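Local coordinates for NDP-rhamnosyltransferase (Saccharopolyspora spinosa, PDB 3TSA), which is a glycosyltransferase of the GT-B fold, built from two Rossmann-like domains that face each other across a cleft, at residues Thr13-Met16 and Ala17-Pro20; Phe71-Pro74 and Ala75-Gln78; Arg85-Trp88 and Glu89-Ala92; Leu100-Leu103 and Pro104-Arg108; Ala378-Arg381 and Thr382-Thr386. One frame throughout, in Å; residues are numbered along the deposited sequence.

In the fold
From the N terminus the chain runs through strand 3-7 into contact 1, a turn joining helix 12-16 to helix 19-27. Contact 2 follows strand 50-53 and an unmodelled loop, and it leans on residues of the C-terminal half. Contacts 3 and 4 share helix 82-113, with centres about 23 Å apart. Contact 5 lies on the last helix, 376-385, which returns to pack on helix 19-27 and strands 138-141 and 177-180. All five are local and come in series, so none encloses or crosses another. Contacts 2 and 3 alone touch, through Phe76, Asn73 and Ala75 against Leu87 and Trp88; contacts 2 and 5 lie on opposite sides of the chain's centre.

Contact 1. Residues Thr13-Met16 and Ala17-Pro20; sequences THLM and AMVP
Met18 folds back over the end of the helix that carries Leu15. Its CG lies beside the backbone N (chi1 -63°), and the chain then bends about its last torsion, bringing CE to 4.2 Å from Leu15 CD1 while CG passes 3.6 Å from His14 O. Leu15 itself starts out away from the turn, and only its branched end comes back to meet the methionine; it also packs on Leu40 and Ala44 of helix 38-46. On the Val19 side, the CG2 branch rests 3.6 Å from Leu15 O. These side chains ride on a type I beta turn from Met16 to Val19, which links the end of helix 12-16 to the start of helix 19-27, after the first strand of the N-terminal Rossmann-like domain. Ala17 N still makes an i to i+4 bond to Thr13 O (3.1 Å), whereas Met18 N turns to Leu15 O at 2.8 Å and Val19 N to Met16 O at 3.1 Å. In this last bond the donor stands 70° out of the carbonyl plane, as the chain changes course. The CD of Pro20 lies 3.7 Å from the same Met16 O. Away from the turn, the ring of His14 meets Trp143 and its ND1 is hydrogen-bonded to Asp121.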
loop_
_atom_site.group_PDB
_atom_site.type_symbol
_atom_site.label_atom_id
_atom_site.label_comp_id
_atom_site.label_asym_id
_atom_site.label_seq_id
_atom_site.Cartn_x
_atom_site.Cartn_y
_atom_site.Cartn_z
ATOM N N THR A 13 3.246 -0.250 -14.974
ATOM C CA THR A 13 4.448 -0.997 -14.528
ATOM C C THR A 13 5.556 -0.090 -13.959
ATOM O O THR A 13 6.285 -0.509 -13.076
ATOM C CB THR A 13 5.094 -1.882 -15.610
ATOM O OG1 THR A 13 5.551 -1.072 -16.682
ATOM C CG2 THR A 13 4.128 -2.913 -16.159
ATOM N N HIS A 14 5.681 1.109 -14.486
ATOM C CA HIS A 14 6.737 2.031 -14.010
ATOM C C HIS A 14 6.388 2.559 -12.609
ATOM O O HIS A 14 7.316 2.832 -11.830
ATOM C CB HIS A 14 6.870 3.213 -14.919
ATOM C CG HIS A 14 7.406 2.853 -16.280
ATOM N ND1 HIS A 14 8.349 3.607 -16.927
ATOM C CD2 HIS A 14 7.063 1.849 -17.140
ATOM C CE1 HIS A 14 8.574 3.078 -18.132
ATOM N NE2 HIS A 14 7.811 2.012 -18.278
ATOM N N LEU A 15 5.088 2.764 -12.351
ATOM C CA LEU A 15 4.654 3.178 -10.996
ATOM C C LEU A 15 4.779 1.984 -10.016
ATOM O O LEU A 15 5.310 2.114 -8.889
ATOM C CB LEU A 15 3.216 3.749 -10.987
ATOM C CG LEU A 15 2.699 4.030 -9.569
ATOM C CD1 LEU A 15 3.622 4.944 -8.767
ATOM C CD2 LEU A 15 1.311 4.746 -9.711
ATOM N N MET A 16 4.356 0.796 -10.475
ATOM C CA MET A 16 4.502 -0.367 -9.599
ATOM C C MET A 16 5.937 -0.609 -9.154
ATOM O O MET A 16 6.158 -1.056 -8.027
ATOM C CB MET A 16 3.915 -1.623 -10.274
ATOM C CG MET A 16 2.328 -1.657 -10.141
ATOM S SD MET A 16 1.726 -2.842 -11.332
ATOM C CE MET A 16 1.804 -4.247 -10.245
ATOM N N ALA A 17 6.907 -0.338 -10.048
ATOM C CA ALA A 17 8.331 -0.494 -9.734
ATOM C C ALA A 17 8.729 0.443 -8.558
ATOM O O ALA A 17 9.678 0.163 -7.910
ATOM C CB ALA A 17 9.198 -0.131 -10.951
ATOM N N MET A 18 7.944 1.510 -8.303
ATOM C CA MET A 18 8.288 2.464 -7.233
ATOM C C MET A 18 7.478 2.215 -5.977
ATOM O O MET A 18 7.675 2.893 -4.978
ATOM C CB MET A 18 7.997 3.879 -7.691
ATOM C CG MET A 18 8.918 4.189 -8.894
ATOM S SD MET A 18 9.088 5.932 -9.209
ATOM C CE MET A 18 7.559 6.054 -9.850
ATOM N N VAL A 19 6.529 1.279 -6.039
ATOM C CA VAL A 19 5.561 1.202 -4.898
ATOM C C VAL A 19 6.214 0.822 -3.538
ATOM O O VAL A 19 5.968 1.528 -2.525
ATOM C CB VAL A 19 4.363 0.309 -5.256
ATOM C CG1 VAL A 19 3.715 -0.278 -4.005
ATOM C CG2 VAL A 19 3.317 0.993 -6.135
ATOM N N PRO A 20 7.096 -0.190 -3.509
ATOM C CA PRO A 20 7.744 -0.569 -2.269
ATOM C C PRO A 20 8.554 0.621 -1.680
ATOM O O PRO A 20 8.599 0.798 -0.408
ATOM C CB PRO A 20 8.670 -1.706 -2.736
ATOM C CG PRO A 20 7.776 -2.393 -3.764
ATOM C CD PRO A 20 7.217 -1.264 -4.525
#

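Contact 2. Residues Phe71-Pro74 and Ala75-Gln78; sequences FPNP and AFGQ
A short 3-10 turn, in the loop that leads into helix 82-113, brings Asn73 against Ala75 and Phe76. Asn73 grips the turn with two oxygens. Its CG stands opposite the backbone N (chi1 -169°), which swings the amide forward along the chain until OD1 accepts a hydrogen bond from Ala75 N at 3.1 Å; the donor is tilted 33° from the plane of the amide carbonyl. The same OD1 lies 3.4 Å from Ala75 CB. The main-chain oxygen of Asn73 takes the next amide, Phe76 N, also at 3.1 Å and in a fairly straight bond. Side chain and backbone of one asparagine thus hold successive N-H groups at the start of the turn, an Asx turn overlapping the first 3-10 turn, with Pro74, which has no N-H to offer, between the asparagine and the first of them. The turn goes on with Gly77 N bonded to Pro74 O at 2.8 Å.

Phe76 lies across the asparagine side chain: the amide and ring planes are 71° apart, and the CD2-CE2 edge of the ring is about 4.0 Å from Asn73 CB. Asn73 O sits at that edge, near the ring plane and 3.4 Å from CD2. Gln78, its chain extended beyond CG, reaches back alongside Pro74, with CG 3.3 Å from Pro74 O and NE2 over the proline CB. In this two-domain GT-B fold the loop bridges towards the C-terminal half, where the Phe76 ring meets Phe316, Asn73 shares backbone bonds with Gln314, and Gly77 O accepts from Arg323.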
loop_
_atom_site.group_PDB
_atom_site.type_symbol
_atom_site.label_atom_id
_atom_site.label_comp_id
_atom_site.label_asym_id
_atom_site.label_seq_id
_atom_site.Cartn_x
_atom_site.Cartn_y
_atom_site.Cartn_z
ATOM N N PHE A 71 4.131 -5.625 -33.794
ATOM C CA PHE A 71 4.974 -6.133 -32.751
ATOM C C PHE A 71 5.151 -7.585 -32.980
ATOM O O PHE A 71 4.245 -8.246 -33.551
ATOM C CB PHE A 71 4.250 -5.923 -31.396
ATOM C CG PHE A 71 4.136 -4.452 -31.021
ATOM C CD1 PHE A 71 2.989 -3.762 -31.291
ATOM C CD2 PHE A 71 5.250 -3.754 -30.495
ATOM C CE1 PHE A 71 2.909 -2.383 -31.004
ATOM C CE2 PHE A 71 5.201 -2.393 -30.256
ATOM C CZ PHE A 71 4.016 -1.702 -30.452
ATOM N N PRO A 72 6.269 -8.170 -32.484
ATOM C CA PRO A 72 7.400 -7.473 -31.854
ATOM C C PRO A 72 8.113 -6.554 -32.765
ATOM O O PRO A 72 8.115 -6.731 -33.975
ATOM C CB PRO A 72 8.320 -8.612 -31.402
ATOM C CG PRO A 72 8.079 -9.754 -32.416
ATOM C CD PRO A 72 6.549 -9.598 -32.754
ATOM N N ASN A 73 8.712 -5.518 -32.209
ATOM C CA ASN A 73 9.545 -4.588 -32.998
ATOM C C ASN A 73 10.990 -4.576 -32.487
ATOM O O ASN A 73 11.342 -3.749 -31.605
ATOM C CB ASN A 73 8.961 -3.162 -32.950
ATOM C CG ASN A 73 9.646 -2.266 -33.976
ATOM O OD1 ASN A 73 10.755 -2.612 -34.452
ATOM N ND2 ASN A 73 9.092 -1.086 -34.213
ATOM N N PRO A 74 11.855 -5.470 -33.015
ATOM C CA PRO A 74 13.245 -5.587 -32.578
ATOM C C PRO A 74 14.068 -4.298 -32.683
ATOM O O PRO A 74 15.127 -4.168 -32.032
ATOM C CB PRO A 74 13.846 -6.621 -33.589
ATOM C CG PRO A 74 12.666 -7.498 -33.906
ATOM C CD PRO A 74 11.522 -6.476 -34.063
ATOM N N ALA A 75 13.597 -3.327 -33.486
ATOM C CA ALA A 75 14.408 -2.115 -33.635
ATOM C C ALA A 75 14.499 -1.373 -32.281
ATOM O O ALA A 75 15.439 -0.638 -32.021
ATOM C CB ALA A 75 13.819 -1.198 -34.762
ATOM N N PHE A 76 13.580 -1.645 -31.363
ATOM C CA PHE A 76 13.843 -1.078 -30.016
ATOM C C PHE A 76 15.090 -1.519 -29.361
ATOM O O PHE A 76 15.670 -0.780 -28.507
ATOM C CB PHE A 76 12.655 -1.317 -28.997
ATOM C CG PHE A 76 11.478 -0.470 -29.215
ATOM C CD1 PHE A 76 11.409 0.830 -28.717
ATOM C CD2 PHE A 76 10.356 -1.027 -29.880
ATOM C CE1 PHE A 76 10.259 1.594 -28.952
ATOM C CE2 PHE A 76 9.168 -0.269 -30.129
ATOM C CZ PHE A 76 9.117 1.055 -29.658
ATOM N N GLY A 77 15.529 -2.724 -29.679
ATOM C CA GLY A 77 16.771 -3.223 -29.124
ATOM C C GLY A 77 17.970 -3.061 -30.051
ATOM O O GLY A 77 19.024 -3.710 -29.906
ATOM N N GLN A 78 17.838 -2.143 -30.999
ATOM C CA GLN A 78 18.883 -1.901 -32.010
ATOM C C GLN A 78 19.189 -0.398 -32.084
ATOM O O GLN A 78 18.898 0.229 -33.115
ATOM C CB GLN A 78 18.457 -2.477 -33.387
ATOM C CG GLN A 78 18.187 -4.037 -33.264
ATOM C CD GLN A 78 17.529 -4.612 -34.476
ATOM O OE1 GLN A 78 16.910 -3.889 -35.250
ATOM N NE2 GLN A 78 17.572 -5.944 -34.594
#

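Contact 3. Residues Arg85-Trp88 and Glu89-Ala92; sequences RQLW and EQTA
Arg85 and Glu89 meet on one turn of helix 82-113, the long helix that follows the third strand of the N-terminal Rossmann-like domain.

Backbone bonds come first. Four regular i to i+4 bonds tie the turn, the shortest being Glu89 N to Arg85 O at 2.7 Å, nearly in line with the carbonyl. Gln90 N reaches Gln86 O at 2.8 Å, and Thr91 N and Ala92 N take the oxygens of Leu87 and Trp88.

Side-chain carbons also lie against the main-chain oxygens. With its CG beside its own N (chi1 -67°) and the rest of the chain extended, Glu89 runs back along the preceding turn, and CG comes within 3.1 Å of Arg85 O, the oxygen that its own amide already holds. The carboxylate does not pair with the arginine: NE of Arg85 and OE2 of Glu89 are 6.3 Å apart, so any attraction between the charges is probably weak. Gln90 CB lies 3.3 Å from Gln86 O.

Packing against other parts of the fold falls to Leu87, Trp88 and Ala92. Leu87 leans on Asn73 and Phe76, and Trp88 on Arg79, Pro147 and Pro151. Ala92 touches Phe152 and Arg155 of helix 151-166. The indole NE1 of Trp88 is hydrogen-bonded to Phe76 O.

The hydroxyl of Thr91 is less certain. Its OG1 stands beside its backbone N (chi1 -58°), 3.0 Å from Leu87 O, although its proton has another acceptor within reach and the bond is not settled.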
loop_
_atom_site.group_PDB
_atom_site.type_symbol
_atom_site.label_atom_id
_atom_site.label_comp_id
_atom_site.label_asym_id
_atom_site.label_seq_id
_atom_site.Cartn_x
_atom_site.Cartn_y
_atom_site.Cartn_z
ATOM N N ARG A 85 17.213 4.292 -33.498
ATOM C CA ARG A 85 17.352 5.720 -33.112
ATOM C C ARG A 85 16.035 6.444 -33.296
ATOM O O ARG A 85 15.632 7.175 -32.382
ATOM C CB ARG A 85 18.457 6.476 -33.886
ATOM C CG ARG A 85 19.819 5.989 -33.621
ATOM C CD ARG A 85 20.916 7.005 -34.084
ATOM N NE ARG A 85 22.198 6.307 -34.331
ATOM C CZ ARG A 85 22.962 5.689 -33.407
ATOM N NH1 ARG A 85 24.122 5.113 -33.776
ATOM N NH2 ARG A 85 22.597 5.626 -32.122
ATOM N N GLN A 86 15.347 6.289 -34.440
ATOM C CA GLN A 86 14.067 7.015 -34.651
ATOM C C GLN A 86 13.002 6.653 -33.631
ATOM O O GLN A 86 12.236 7.510 -33.182
ATOM C CB GLN A 86 13.458 6.640 -36.005
ATOM C CG GLN A 86 13.982 7.426 -37.202
ATOM C CD GLN A 86 13.110 7.135 -38.455
ATOM O OE1 GLN A 86 13.060 7.911 -39.407
ATOM N NE2 GLN A 86 12.424 6.002 -38.430
ATOM N N LEU A 87 12.905 5.362 -33.278
ATOM C CA LEU A 87 11.901 4.970 -32.289
ATOM C C LEU A 87 12.169 5.652 -30.990
ATOM O O LEU A 87 11.220 6.153 -30.396
ATOM C CB LEU A 87 11.888 3.474 -32.024
ATOM C CG LEU A 87 11.235 2.530 -33.046
ATOM C CD1 LEU A 87 11.613 1.104 -32.552
ATOM C CD2 LEU A 87 9.726 2.665 -33.176
ATOM N N TRP A 88 13.430 5.594 -30.522
ATOM C CA TRP A 88 13.761 6.174 -29.208
ATOM C C TRP A 88 13.691 7.706 -29.294
ATOM O O TRP A 88 13.221 8.334 -28.354
ATOM C CB TRP A 88 15.104 5.685 -28.703
ATOM C CG TRP A 88 14.999 4.252 -28.252
ATOM C CD1 TRP A 88 15.357 3.119 -28.937
ATOM C CD2 TRP A 88 14.503 3.835 -26.986
ATOM N NE1 TRP A 88 15.084 2.003 -28.153
ATOM C CE2 TRP A 88 14.564 2.414 -26.952
ATOM C CE3 TRP A 88 13.986 4.527 -25.884
ATOM C CZ2 TRP A 88 14.104 1.677 -25.827
ATOM C CZ3 TRP A 88 13.585 3.836 -24.781
ATOM C CH2 TRP A 88 13.671 2.426 -24.723
ATOM N N GLU A 89 14.073 8.289 -30.427
ATOM C CA GLU A 89 13.929 9.775 -30.576
ATOM C C GLU A 89 12.453 10.222 -30.565
ATOM O O GLU A 89 12.098 11.272 -29.943
ATOM C CB GLU A 89 14.723 10.298 -31.806
ATOM C CG GLU A 89 16.260 10.146 -31.610
ATOM C CD GLU A 89 17.053 10.499 -32.857
ATOM O OE1 GLU A 89 16.526 10.345 -33.990
ATOM O OE2 GLU A 89 18.200 10.918 -32.692
ATOM N N GLN A 90 11.570 9.427 -31.195
ATOM C CA GLN A 90 10.127 9.771 -31.232
ATOM C C GLN A 90 9.514 9.638 -29.824
ATOM O O GLN A 90 8.694 10.481 -29.376
ATOM C CB GLN A 90 9.410 8.939 -32.322
ATOM C CG GLN A 90 7.912 8.520 -32.119
ATOM C CD GLN A 90 7.616 7.015 -32.656
ATOM O OE1 GLN A 90 8.176 6.550 -33.693
ATOM N NE2 GLN A 90 6.755 6.279 -31.929
ATOM N N THR A 91 9.939 8.606 -29.077
ATOM C CA THR A 91 9.536 8.501 -27.694
ATOM C C THR A 91 9.878 9.754 -26.906
ATOM O O THR A 91 8.992 10.302 -26.203
ATOM C CB THR A 91 10.186 7.260 -26.988
ATOM O OG1 THR A 91 9.775 6.120 -27.733
ATOM C CG2 THR A 91 9.619 7.116 -25.581
ATOM N N ALA A 92 11.135 10.204 -27.015
ATOM C CA ALA A 92 11.557 11.393 -26.287
ATOM C C ALA A 92 10.767 12.609 -26.802
ATOM O O ALA A 92 10.305 13.459 -26.011
ATOM C CB ALA A 92 13.039 11.626 -26.439
#

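Contact 4. Residues Leu100-Leu103 and Pro104-Arg108; sequences LDQL and PEYLR
This local contact spans a proline kink in helix 82-113, where Pro104 follows Leu103 on an outer helix of the N-terminal domain. Pro104 brings no N-H to the turn, and its ring crowds the residue before it: CD lies 3.3 Å from Leu103 CB, tighter than usual for two carbons. A water spans the opened turn, donating to Asp101 O at 3.0 Å and to Glu105 OE1 at 2.9 Å while accepting from Glu105 N.

Regular helical bonding resumes at Tyr106, whose N bonds Gln102 O, and Leu107 N follows on Leu103 O at 2.8 Å. Such a kink is the usual result of a proline inside an alpha helix, and here it falls where the helix packs on helix 125-133, with Leu103 and Tyr106 both resting on Ile126. Gln102 and Tyr106 lie side by side and point the same way, their amide and ring planes 39° apart; OE1 is 3.5 Å from ring atom CE2. Gln102 O sits in the ring plane at the edge, 3.2 Å from CD2. Leu103 has CG opposite its backbone N (chi1 -162°), which sends CD1 on to Leu107 CG at 4.0 Å as the two leucines cross.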
loop_
_atom_site.group_PDB
_atom_site.type_symbol
_atom_site.label_atom_id
_atom_site.label_comp_id
_atom_site.label_asym_id
_atom_site.label_seq_id
_atom_site.Cartn_x
_atom_site.Cartn_y
_atom_site.Cartn_z
ATOM N N LEU A 100 5.883 19.902 -21.778
ATOM C CA LEU A 100 5.460 21.268 -22.034
ATOM C C LEU A 100 3.947 21.430 -21.936
ATOM O O LEU A 100 3.469 22.430 -21.423
ATOM C CB LEU A 100 5.940 21.761 -23.406
ATOM C CG LEU A 100 7.458 21.972 -23.582
ATOM C CD1 LEU A 100 7.741 22.313 -25.005
ATOM C CD2 LEU A 100 7.888 23.124 -22.625
ATOM N N ASP A 101 3.215 20.429 -22.355
ATOM C CA ASP A 101 1.753 20.507 -22.162
ATOM C C ASP A 101 1.335 20.546 -20.726
ATOM O O ASP A 101 0.387 21.275 -20.387
ATOM C CB ASP A 101 1.036 19.331 -22.862
ATOM C CG ASP A 101 1.104 19.403 -24.402
ATOM O OD1 ASP A 101 1.561 20.410 -25.008
ATOM O OD2 ASP A 101 0.746 18.379 -25.005
ATOM N N GLN A 102 2.015 19.771 -19.864
ATOM C CA GLN A 102 1.591 19.561 -18.470
ATOM C C GLN A 102 2.293 20.408 -17.466
ATOM O O GLN A 102 1.993 20.371 -16.266
ATOM C CB GLN A 102 1.912 18.130 -18.063
ATOM C CG GLN A 102 1.133 17.096 -18.828
ATOM C CD GLN A 102 1.646 15.729 -18.510
ATOM O OE1 GLN A 102 2.815 15.562 -18.098
ATOM N NE2 GLN A 102 0.794 14.737 -18.695
ATOM N N LEU A 103 3.280 21.150 -17.916
ATOM C CA LEU A 103 4.054 21.984 -16.968
ATOM C C LEU A 103 3.223 22.889 -15.996
ATOM O O LEU A 103 3.529 23.017 -14.784
ATOM C CB LEU A 103 5.057 22.802 -17.790
ATOM C CG LEU A 103 6.173 23.357 -16.940
ATOM C CD1 LEU A 103 6.769 22.452 -15.807
ATOM C CD2 LEU A 103 7.336 24.045 -17.745
ATOM N N PRO A 104 2.218 23.592 -16.531
ATOM C CA PRO A 104 1.437 24.487 -15.685
ATOM C C PRO A 104 0.765 23.717 -14.541
ATOM O O PRO A 104 0.737 24.234 -13.412
ATOM C CB PRO A 104 0.382 25.108 -16.661
ATOM C CG PRO A 104 0.979 25.018 -17.989
ATOM C CD PRO A 104 1.877 23.728 -17.965
ATOM N N GLU A 105 0.238 22.512 -14.839
ATOM C CA GLU A 105 -0.400 21.726 -13.746
ATOM C C GLU A 105 0.623 21.320 -12.715
ATOM O O GLU A 105 0.306 21.352 -11.494
ATOM C CB GLU A 105 -1.063 20.494 -14.276
ATOM C CG GLU A 105 -2.378 20.761 -14.895
ATOM C CD GLU A 105 -2.755 19.553 -15.672
ATOM O OE1 GLU A 105 -2.225 19.398 -16.816
ATOM O OE2 GLU A 105 -3.523 18.726 -15.097
ATOM N N TYR A 106 1.830 20.912 -13.157
ATOM C CA TYR A 106 2.864 20.454 -12.183
ATOM C C TYR A 106 3.373 21.591 -11.377
ATOM O O TYR A 106 3.683 21.448 -10.192
ATOM C CB TYR A 106 4.034 19.658 -12.855
ATOM C CG TYR A 106 3.669 18.190 -13.246
ATOM C CD1 TYR A 106 4.071 17.070 -12.445
ATOM C CD2 TYR A 106 2.914 17.926 -14.385
ATOM C CE1 TYR A 106 3.734 15.711 -12.869
ATOM C CE2 TYR A 106 2.584 16.626 -14.783
ATOM C CZ TYR A 106 2.983 15.533 -14.009
ATOM O OH TYR A 106 2.600 14.268 -14.429
ATOM N N LEU A 107 3.456 22.783 -11.996
ATOM C CA LEU A 107 3.943 23.928 -11.206
ATOM C C LEU A 107 2.904 24.341 -10.165
ATOM O O LEU A 107 3.274 24.647 -9.054
ATOM C CB LEU A 107 4.261 25.115 -12.119
ATOM C CG LEU A 107 5.516 24.950 -13.001
ATOM C CD1 LEU A 107 5.443 26.077 -14.048
ATOM C CD2 LEU A 107 6.715 25.120 -12.131
ATOM N N ARG A 108 1.620 24.268 -10.537
ATOM C CA ARG A 108 0.525 24.554 -9.554
ATOM C C ARG A 108 0.578 23.584 -8.367
ATOM O O ARG A 108 0.478 23.967 -7.197
ATOM C CB ARG A 108 -0.846 24.484 -10.236
ATOM C CG ARG A 108 -1.129 25.838 -10.936
ATOM C CD ARG A 108 -2.101 25.732 -12.096
ATOM N NE ARG A 108 -3.193 24.790 -11.915
ATOM C CZ ARG A 108 -3.742 24.085 -12.906
ATOM N NH1 ARG A 108 -3.308 24.223 -14.173
ATOM N NH2 ARG A 108 -4.736 23.239 -12.625
HETATM O O HOH W 1 -0.898 21.781 -17.773
#

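Contact 5. Residues Ala378-Arg381 and Thr382-Thr386; sequences ALVR and TLENT
Glu384 N bonds Val380 O at 2.9 Å, and Glu384 CG lies 3.3 Å from the same oxygen. The glutamate has CG beside its own N (chi1 -74°) and is extended beyond it, and this carries OE2 back to 3.5 Å from Val380 CG1. That oxygen is hydrogen-bonded to His30, just before strand 31-36. OE1 lies at the edge of the Arg381 guanidinium, near its plane, yet NE of the arginine is 4.2 Å from it, too far for a salt bridge.

Arg381 bends at its second and third torsions, which brings CD, not the guanidinium, across the Asn385 amide, 3.7 Å from ND2; the guanidinium and amide planes are 10° apart. On another side, Leu379 and Thr382 run side by side, CD1 against CB at 4.0 Å, and meet Leu179 and Leu177 of strand 177-180. Leu383 packs on Leu21 and Leu25 of helix 19-27 and on Val139. At the C-terminal end of the helix Thr386 OG1 donates to Thr382 O at 2.9 Å, and two weak bonds from Asn385 N and Thr386 N converge on that oxygen. A C-terminal helix that crosses back to pack on the N-terminal domain is typical of the GT-B fold.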
loop_
_atom_site.group_PDB
_atom_site.type_symbol
_atom_site.label_atom_id
_atom_site.label_comp_id
_atom_site.label_asym_id
_atom_site.label_seq_id
_atom_site.Cartn_x
_atom_site.Cartn_y
_atom_site.Cartn_z
ATOM N N ALA A 378 16.270 0.753 3.452
ATOM C CA ALA A 378 17.595 1.286 3.579
ATOM C C ALA A 378 17.868 2.523 2.713
ATOM O O ALA A 378 18.610 3.380 3.112
ATOM C CB ALA A 378 18.637 0.156 3.362
ATOM N N LEU A 379 17.194 2.677 1.578
ATOM C CA LEU A 379 17.334 3.823 0.767
ATOM C C LEU A 379 16.717 5.054 1.355
ATOM O O LEU A 379 17.062 6.139 0.900
ATOM C CB LEU A 379 16.747 3.641 -0.678
ATOM C CG LEU A 379 17.737 3.086 -1.726
ATOM C CD1 LEU A 379 18.797 4.081 -2.055
ATOM C CD2 LEU A 379 18.333 1.730 -1.276
ATOM N N VAL A 380 15.717 4.937 2.248
ATOM C CA VAL A 380 15.107 6.156 2.787
ATOM C C VAL A 380 16.140 7.190 3.339
ATOM O O VAL A 380 16.048 8.373 3.032
ATOM C CB VAL A 380 14.084 5.801 3.887
ATOM C CG1 VAL A 380 13.493 7.104 4.499
ATOM C CG2 VAL A 380 12.986 4.926 3.250
ATOM N N ARG A 381 17.172 6.729 4.036
ATOM C CA ARG A 381 18.302 7.581 4.464
ATOM C C ARG A 381 19.021 8.308 3.315
ATOM O O ARG A 381 19.305 9.530 3.394
ATOM C CB ARG A 381 19.286 6.732 5.299
ATOM C CG ARG A 381 20.629 7.352 5.535
ATOM C CD ARG A 381 20.626 8.597 6.441
ATOM N NE ARG A 381 20.419 8.292 7.864
ATOM C CZ ARG A 381 21.187 7.480 8.598
ATOM N NH1 ARG A 381 20.908 7.285 9.888
ATOM N NH2 ARG A 381 22.222 6.848 8.046
ATOM N N THR A 382 19.330 7.591 2.245
ATOM C CA THR A 382 19.915 8.242 1.103
ATOM C C THR A 382 19.030 9.383 0.616
ATOM O O THR A 382 19.548 10.461 0.307
ATOM C CB THR A 382 20.255 7.225 -0.013
ATOM O OG1 THR A 382 20.990 6.193 0.617
ATOM C CG2 THR A 382 21.107 7.830 -1.060
ATOM N N LEU A 383 17.710 9.167 0.601
ATOM C CA LEU A 383 16.807 10.188 0.086
ATOM C C LEU A 383 16.790 11.379 1.051
ATOM O O LEU A 383 16.733 12.535 0.630
ATOM C CB LEU A 383 15.369 9.598 -0.062
ATOM C CG LEU A 383 15.240 8.469 -1.116
ATOM C CD1 LEU A 383 13.801 8.016 -1.425
ATOM C CD2 LEU A 383 15.776 8.946 -2.335
ATOM N N GLU A 384 16.806 11.066 2.343
ATOM C CA GLU A 384 16.780 12.077 3.452
ATOM C C GLU A 384 17.972 13.013 3.234
ATOM O O GLU A 384 17.830 14.237 3.395
ATOM C CB GLU A 384 16.814 11.389 4.847
ATOM C CG GLU A 384 15.418 10.684 5.256
ATOM C CD GLU A 384 15.485 9.923 6.605
ATOM O OE1 GLU A 384 16.625 9.952 7.132
ATOM O OE2 GLU A 384 14.464 9.290 7.105
ATOM N N ASN A 385 19.117 12.446 2.839
ATOM C CA ASN A 385 20.371 13.249 2.686
ATOM C C ASN A 385 20.425 14.096 1.432
ATOM O O ASN A 385 21.211 15.054 1.378
ATOM C CB ASN A 385 21.620 12.371 2.750
ATOM C CG ASN A 385 21.801 11.716 4.088
ATOM O OD1 ASN A 385 21.164 12.081 5.072
ATOM N ND2 ASN A 385 22.674 10.721 4.136
ATOM N N THR A 386 19.563 13.754 0.461
ATOM C CA THR A 386 19.432 14.425 -0.824
ATOM C C THR A 386 18.325 15.489 -0.729
ATOM O O THR A 386 18.509 16.631 -1.213
ATOM C CB THR A 386 19.048 13.361 -1.893
ATOM O OG1 THR A 386 19.994 12.277 -1.887
ATOM C CG2 THR A 386 18.863 13.919 -3.300
#